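Local coordinates for putative diflavin flavoprotein A 3 (Nostoc sp., PDB 3FNI), which probably mediates electron transfer from NADH to oxygen, reducing it to water, the fragment here being its flavodoxin-like domain, at residues Q48-L53 / L77-G82; A24-I29 / V36-L41. One frame throughout, in Å; residues are numbered along the deposited sequence.

Contact 1: residues Q48-L53 / L77-G82; sequences QELREL and LSTILG
T79 is where L50 and R51 meet the neighbouring helix, and its CG2 methyl touches both. The buried side, facing the sheet, is filled by L50, T79 and I80: L50 CD2 lies 4.0 Å from T79 CB and the same distance from T79 CG2. L50 CG is anti to the backbone N (chi1 175°), and CD2, the methyl that extends on from CA, reaches the second helix. A longer contact of 4.4 Å joins L50 CD2 to I80 CG1. The helices are 47-55 and 70-83 of a flavodoxin-like alpha/beta fold; over these segments their axes approach to 9.2 Å and cross at -41°. F10 of strand 6-11 lies beneath, touching L50 and I80. The outer side belongs to R51, an exposed residue that packs through both its aliphatic chain and its guanidinium: R51 CG is 3.7 Å from T79 CG2, the shortest approach in the contact. The chain runs extended from CG to NE, turns at the last torsion (chi4 67°), and sets one guanidinium face over that methyl, T79 CG2 lying 4.0 Å above its centre. No hydrogen bond crosses; T79 OG1 bonds to G75 O within its own helix.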
loop_
_atom_site.group_PDB
_atom_site.type_symbol
_atom_site.label_atom_id
_atom_site.label_comp_id
_atom_site.label_asym_id
_atom_site.label_seq_id
_atom_site.Cartn_x
_atom_site.Cartn_y
_atom_site.Cartn_z
ATOM N N GLN A 48 -1.732 -2.430 -18.249
ATOM C CA GLN A 48 -0.376 -2.837 -18.586
ATOM C C GLN A 48 0.686 -2.001 -17.892
ATOM O O GLN A 48 1.736 -2.518 -17.504
ATOM C CB GLN A 48 -0.158 -2.793 -20.097
ATOM C CG GLN A 48 1.043 -3.603 -20.534
ATOM C CD GLN A 48 1.027 -5.010 -19.951
ATOM O OE1 GLN A 48 0.088 -5.780 -20.178
ATOM N NE2 GLN A 48 2.067 -5.349 -19.188
ATOM N N GLU A 49 0.416 -0.710 -17.739
ATOM C CA GLU A 49 1.368 0.166 -17.081
ATOM C C GLU A 49 1.258 -0.065 -15.579
ATOM O O GLU A 49 2.218 0.151 -14.841
ATOM C CB GLU A 49 1.092 1.633 -17.435
ATOM C CG GLU A 49 -0.011 2.294 -16.631
ATOM C CD GLU A 49 -0.177 3.772 -16.962
ATOM O OE1 GLU A 49 -0.942 4.453 -16.244
ATOM O OE2 GLU A 49 0.447 4.253 -17.937
ATOM N N LEU A 50 0.088 -0.519 -15.134
ATOM C CA LEU A 50 -0.134 -0.811 -13.717
ATOM C C LEU A 50 0.668 -2.049 -13.325
ATOM O O LEU A 50 1.168 -2.136 -12.204
ATOM C CB LEU A 50 -1.620 -1.051 -13.432
ATOM C CG LEU A 50 -1.977 -1.484 -12.000
ATOM C CD1 LEU A 50 -1.465 -0.458 -10.993
ATOM C CD2 LEU A 50 -3.496 -1.649 -11.874
ATOM N N ARG A 51 0.777 -3.005 -14.248
ATOM C CA ARG A 51 1.542 -4.231 -13.999
ATOM C C ARG A 51 3.024 -3.880 -13.941
ATOM O O ARG A 51 3.777 -4.444 -13.152
ATOM C CB ARG A 51 1.348 -5.255 -15.124
ATOM C CG ARG A 51 -0.036 -5.848 -15.258
ATOM C CD ARG A 51 0.013 -7.131 -16.097
ATOM N NE ARG A 51 -1.296 -7.770 -16.185
ATOM C CZ ARG A 51 -2.338 -7.249 -16.825
ATOM N NH1 ARG A 51 -2.223 -6.082 -17.446
ATOM N NH2 ARG A 51 -3.501 -7.883 -16.826
ATOM N N GLU A 52 3.428 -2.954 -14.803
ATOM C CA GLU A 52 4.809 -2.512 -14.870
ATOM C C GLU A 52 5.221 -1.766 -13.623
ATOM O O GLU A 52 6.359 -1.883 -13.168
ATOM C CB GLU A 52 5.017 -1.572 -16.044
ATOM C CG GLU A 52 5.055 -2.214 -17.399
ATOM C CD GLU A 52 5.617 -1.258 -18.416
ATOM O OE1 GLU A 52 4.967 -0.218 -18.681
ATOM O OE2 GLU A 52 6.721 -1.533 -18.934
ATOM N N LEU A 53 4.303 -0.967 -13.092
ATOM C CA LEU A 53 4.595 -0.192 -11.898
ATOM C C LEU A 53 4.803 -1.120 -10.720
ATOM O O LEU A 53 5.804 -1.019 -10.013
ATOM C CB LEU A 53 3.458 0.789 -11.604
ATOM C CG LEU A 53 3.376 1.404 -10.203
ATOM C CD1 LEU A 53 4.742 1.858 -9.700
ATOM C CD2 LEU A 53 2.421 2.572 -10.271
ATOM N N LEU A 77 -7.399 -4.058 -8.576
ATOM C CA LEU A 77 -7.005 -4.909 -7.462
ATOM C C LEU A 77 -6.497 -6.275 -7.923
ATOM O O LEU A 77 -5.437 -6.734 -7.481
ATOM C CB LEU A 77 -8.187 -5.083 -6.514
ATOM C CG LEU A 77 -7.863 -5.609 -5.118
ATOM C CD1 LEU A 77 -6.743 -4.772 -4.488
ATOM C CD2 LEU A 77 -9.118 -5.557 -4.265
ATOM N N SER A 78 -7.263 -6.918 -8.806
ATOM C CA SER A 78 -6.905 -8.226 -9.363
ATOM C C SER A 78 -5.590 -8.134 -10.120
ATOM O O SER A 78 -4.775 -9.056 -10.101
ATOM C CB SER A 78 -7.979 -8.711 -10.341
ATOM O OG SER A 78 -9.195 -8.977 -9.680
ATOM N N THR A 79 -5.399 -7.011 -10.800
ATOM C CA THR A 79 -4.194 -6.791 -11.582
ATOM C C THR A 79 -2.974 -6.712 -10.670
ATOM O O THR A 79 -1.908 -7.225 -11.006
ATOM C CB THR A 79 -4.313 -5.497 -12.400
ATOM O OG1 THR A 79 -5.560 -5.499 -13.106
ATOM C CG2 THR A 79 -3.180 -5.387 -13.400
ATOM N N ILE A 80 -3.136 -6.075 -9.514
ATOM C CA ILE A 80 -2.033 -5.937 -8.569
ATOM C C ILE A 80 -1.670 -7.301 -7.981
ATOM O O ILE A 80 -0.491 -7.627 -7.823
ATOM C CB ILE A 80 -2.395 -4.952 -7.421
ATOM C CG1 ILE A 80 -2.593 -3.540 -7.983
ATOM C CG2 ILE A 80 -1.288 -4.933 -6.377
ATOM C CD1 ILE A 80 -3.058 -2.515 -6.950
ATOM N N LEU A 81 -2.695 -8.093 -7.671
ATOM C CA LEU A 81 -2.517 -9.427 -7.109
ATOM C C LEU A 81 -1.804 -10.359 -8.080
ATOM O O LEU A 81 -1.137 -11.308 -7.668
ATOM C CB LEU A 81 -3.874 -10.021 -6.724
ATOM C CG LEU A 81 -4.558 -9.417 -5.492
ATOM C CD1 LEU A 81 -5.983 -9.942 -5.384
ATOM C CD2 LEU A 81 -3.755 -9.751 -4.245
ATOM N N GLY A 82 -1.952 -10.093 -9.372
ATOM C CA GLY A 82 -1.292 -10.920 -10.357
ATOM C C GLY A 82 -0.001 -10.307 -10.857
ATOM O O GLY A 82 0.715 -10.940 -11.627
#

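Contact 2: residues A24-I29 / V36-L41; sequences AIINGI and VDVVDL
I26 and V36 bury most of the surface in this contact, 51 and 56 Å² of the 149 Å² total, and they meet methyl to methyl: I26 CG2 is 4.0 Å from V36 CG1. The two side chains cross at about a right angle. V36 points its side chain at the helix with CG1 placed between the backbone N and the carbonyl carbon (chi1 64°), normally a disfavoured position for a valine branch but the one that brings this methyl to I26. The other arm of I26 serves a second valine. With chi2 near 175° its chain is extended, and the terminal CD1 reaches along the strand to V38, where I26 CD1 lies 3.9 Å from V38 CG2. I26 thus divides its branches, CG2 going to V36 and CD1 to V38, two residues further on. Strand 35-40 and helix 18-31 belong to the beta-alpha-beta unit that opens the flavodoxin-like fold, which starts from strand 6-11 and returns beside it; strand 35-40 is outermost in the parallel sheet of this chain. V36 touches V9 and V38 touches Y11 of the adjacent strand 6-11. I29, one turn after I26, contributes more loosely: I29 CD1 stays 4.7 Å from V36 CG2, and its side chain rests on V34 and on I7 of strand 6-11, so the helix spans both strands of the unit. All the contacts between the segments are apolar, with no hydrogen bond across. V38 is exposed and I26 and V36 partly exposed, which places this packing at the margin of the sheet. D37 points away from helix 24-29, and its carboxylate forms a salt bridge with R56 and a hydrogen bond with S6.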
loop_
_atom_site.group_PDB
_atom_site.type_symbol
_atom_site.label_atom_id
_atom_site.label_comp_id
_atom_site.label_asym_id
_atom_site.label_seq_id
_atom_site.Cartn_x
_atom_site.Cartn_y
_atom_site.Cartn_z
ATOM N N ALA A 24 0.707 10.212 5.668
ATOM C CA ALA A 24 1.530 9.996 6.851
ATOM C C ALA A 24 2.517 8.865 6.591
ATOM O O ALA A 24 3.701 8.975 6.907
ATOM C CB ALA A 24 0.637 9.658 8.055
ATOM N N ILE A 25 2.012 7.770 6.027
ATOM C CA ILE A 25 2.839 6.615 5.702
ATOM C C ILE A 25 3.906 7.056 4.706
ATOM O O ILE A 25 5.091 6.746 4.855
ATOM C CB ILE A 25 1.989 5.488 5.073
ATOM C CG1 ILE A 25 0.867 5.099 6.043
ATOM C CG2 ILE A 25 2.864 4.277 4.753
ATOM C CD1 ILE A 25 -0.166 4.170 5.463
ATOM N N ILE A 26 3.493 7.799 3.689
ATOM C CA ILE A 26 4.456 8.254 2.697
ATOM C C ILE A 26 5.569 9.092 3.336
ATOM O O ILE A 26 6.734 8.935 2.973
ATOM C CB ILE A 26 3.766 9.060 1.585
ATOM C CG1 ILE A 26 2.836 8.136 0.791
ATOM C CG2 ILE A 26 4.796 9.673 0.676
ATOM C CD1 ILE A 26 2.010 8.844 -0.264
ATOM N N ASN A 27 5.202 9.975 4.276
ATOM C CA ASN A 27 6.164 10.837 4.976
ATOM C C ASN A 27 7.207 10.001 5.724
ATOM O O ASN A 27 8.382 10.380 5.819
ATOM C CB ASN A 27 5.444 11.758 5.966
ATOM C CG ASN A 27 4.632 12.853 5.280
ATOM O OD1 ASN A 27 3.799 13.504 5.911
ATOM N ND2 ASN A 27 4.875 13.063 3.992
ATOM N N GLY A 28 6.761 8.870 6.259
ATOM C CA GLY A 28 7.657 7.979 6.960
ATOM C C GLY A 28 8.590 7.316 5.964
ATOM O O GLY A 28 9.759 7.067 6.267
ATOM N N ILE A 29 8.073 7.030 4.770
ATOM C CA ILE A 29 8.871 6.403 3.714
ATOM C C ILE A 29 9.941 7.375 3.243
ATOM O O ILE A 29 11.107 7.012 3.085
ATOM C CB ILE A 29 8.004 6.012 2.487
ATOM C CG1 ILE A 29 7.044 4.886 2.861
ATOM C CG2 ILE A 29 8.902 5.571 1.324
ATOM C CD1 ILE A 29 6.056 4.547 1.775
ATOM N N VAL A 36 8.595 6.884 -4.015
ATOM C CA VAL A 36 7.230 6.390 -3.913
ATOM C C VAL A 36 6.386 6.743 -5.141
ATOM O O VAL A 36 6.560 7.805 -5.736
ATOM C CB VAL A 36 6.547 6.964 -2.642
ATOM C CG1 VAL A 36 6.432 8.466 -2.750
ATOM C CG2 VAL A 36 5.189 6.339 -2.446
ATOM N N ASP A 37 5.496 5.830 -5.528
ATOM C CA ASP A 37 4.597 6.052 -6.656
ATOM C C ASP A 37 3.167 5.874 -6.156
ATOM O O ASP A 37 2.802 4.818 -5.636
ATOM C CB ASP A 37 4.882 5.074 -7.805
ATOM C CG ASP A 37 6.225 5.335 -8.482
ATOM O OD1 ASP A 37 7.269 4.911 -7.943
ATOM O OD2 ASP A 37 6.242 5.976 -9.550
ATOM N N VAL A 38 2.360 6.913 -6.309
ATOM C CA VAL A 38 0.984 6.871 -5.839
ATOM C C VAL A 38 -0.007 6.606 -6.968
ATOM O O VAL A 38 0.040 7.239 -8.028
ATOM C CB VAL A 38 0.602 8.194 -5.142
ATOM C CG1 VAL A 38 -0.738 8.049 -4.447
ATOM C CG2 VAL A 38 1.683 8.584 -4.146
ATOM N N VAL A 39 -0.913 5.671 -6.720
ATOM C CA VAL A 39 -1.918 5.307 -7.698
ATOM C C VAL A 39 -3.304 5.350 -7.068
ATOM O O VAL A 39 -3.528 4.773 -6.007
ATOM C CB VAL A 39 -1.649 3.889 -8.246
ATOM C CG1 VAL A 39 -2.689 3.518 -9.289
ATOM C CG2 VAL A 39 -0.258 3.829 -8.845
ATOM N N ASP A 40 -4.225 6.055 -7.715
ATOM C CA ASP A 40 -5.591 6.149 -7.222
ATOM C C ASP A 40 -6.368 4.969 -7.794
ATOM O O ASP A 40 -6.494 4.828 -9.010
ATOM C CB ASP A 40 -6.227 7.474 -7.657
ATOM C CG ASP A 40 -7.720 7.543 -7.357
ATOM O OD1 ASP A 40 -8.164 6.973 -6.343
ATOM O OD2 ASP A 40 -8.453 8.185 -8.136
ATOM N N LEU A 41 -6.858 4.115 -6.900
ATOM C CA LEU A 41 -7.620 2.927 -7.268
ATOM C C LEU A 41 -9.003 3.277 -7.798
ATOM O O LEU A 41 -9.662 2.451 -8.432
ATOM C CB LEU A 41 -7.774 2.008 -6.058
ATOM C CG LEU A 41 -6.512 1.336 -5.522
ATOM C CD1 LEU A 41 -6.860 0.526 -4.283
ATOM C CD2 LEU A 41 -5.909 0.450 -6.601
#

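The two contacts lie on opposite faces of the parallel sheet, their centres about 17 Å apart: contact 2 packs helix 18-31 on one face, while contact 1 joins helices 47-55 and 70-83 over the other. Strand 35-40, followed after a short connection by helix 47-55, links them. Its alternation supplies the evidence, since V36 and V38 serve contact 2 whereas D37 and V39 meet L53, with L53 CD1 3.7 Å from D37 CB and L53 CD2 3.3 Å from V39 CG2. I80 CD1 also lies 4.1 Å from L41 CD2. As in flavodoxins, FMN would be expected at loops after the C-terminal strand ends; the contacts themselves are packing on the sheet's two faces.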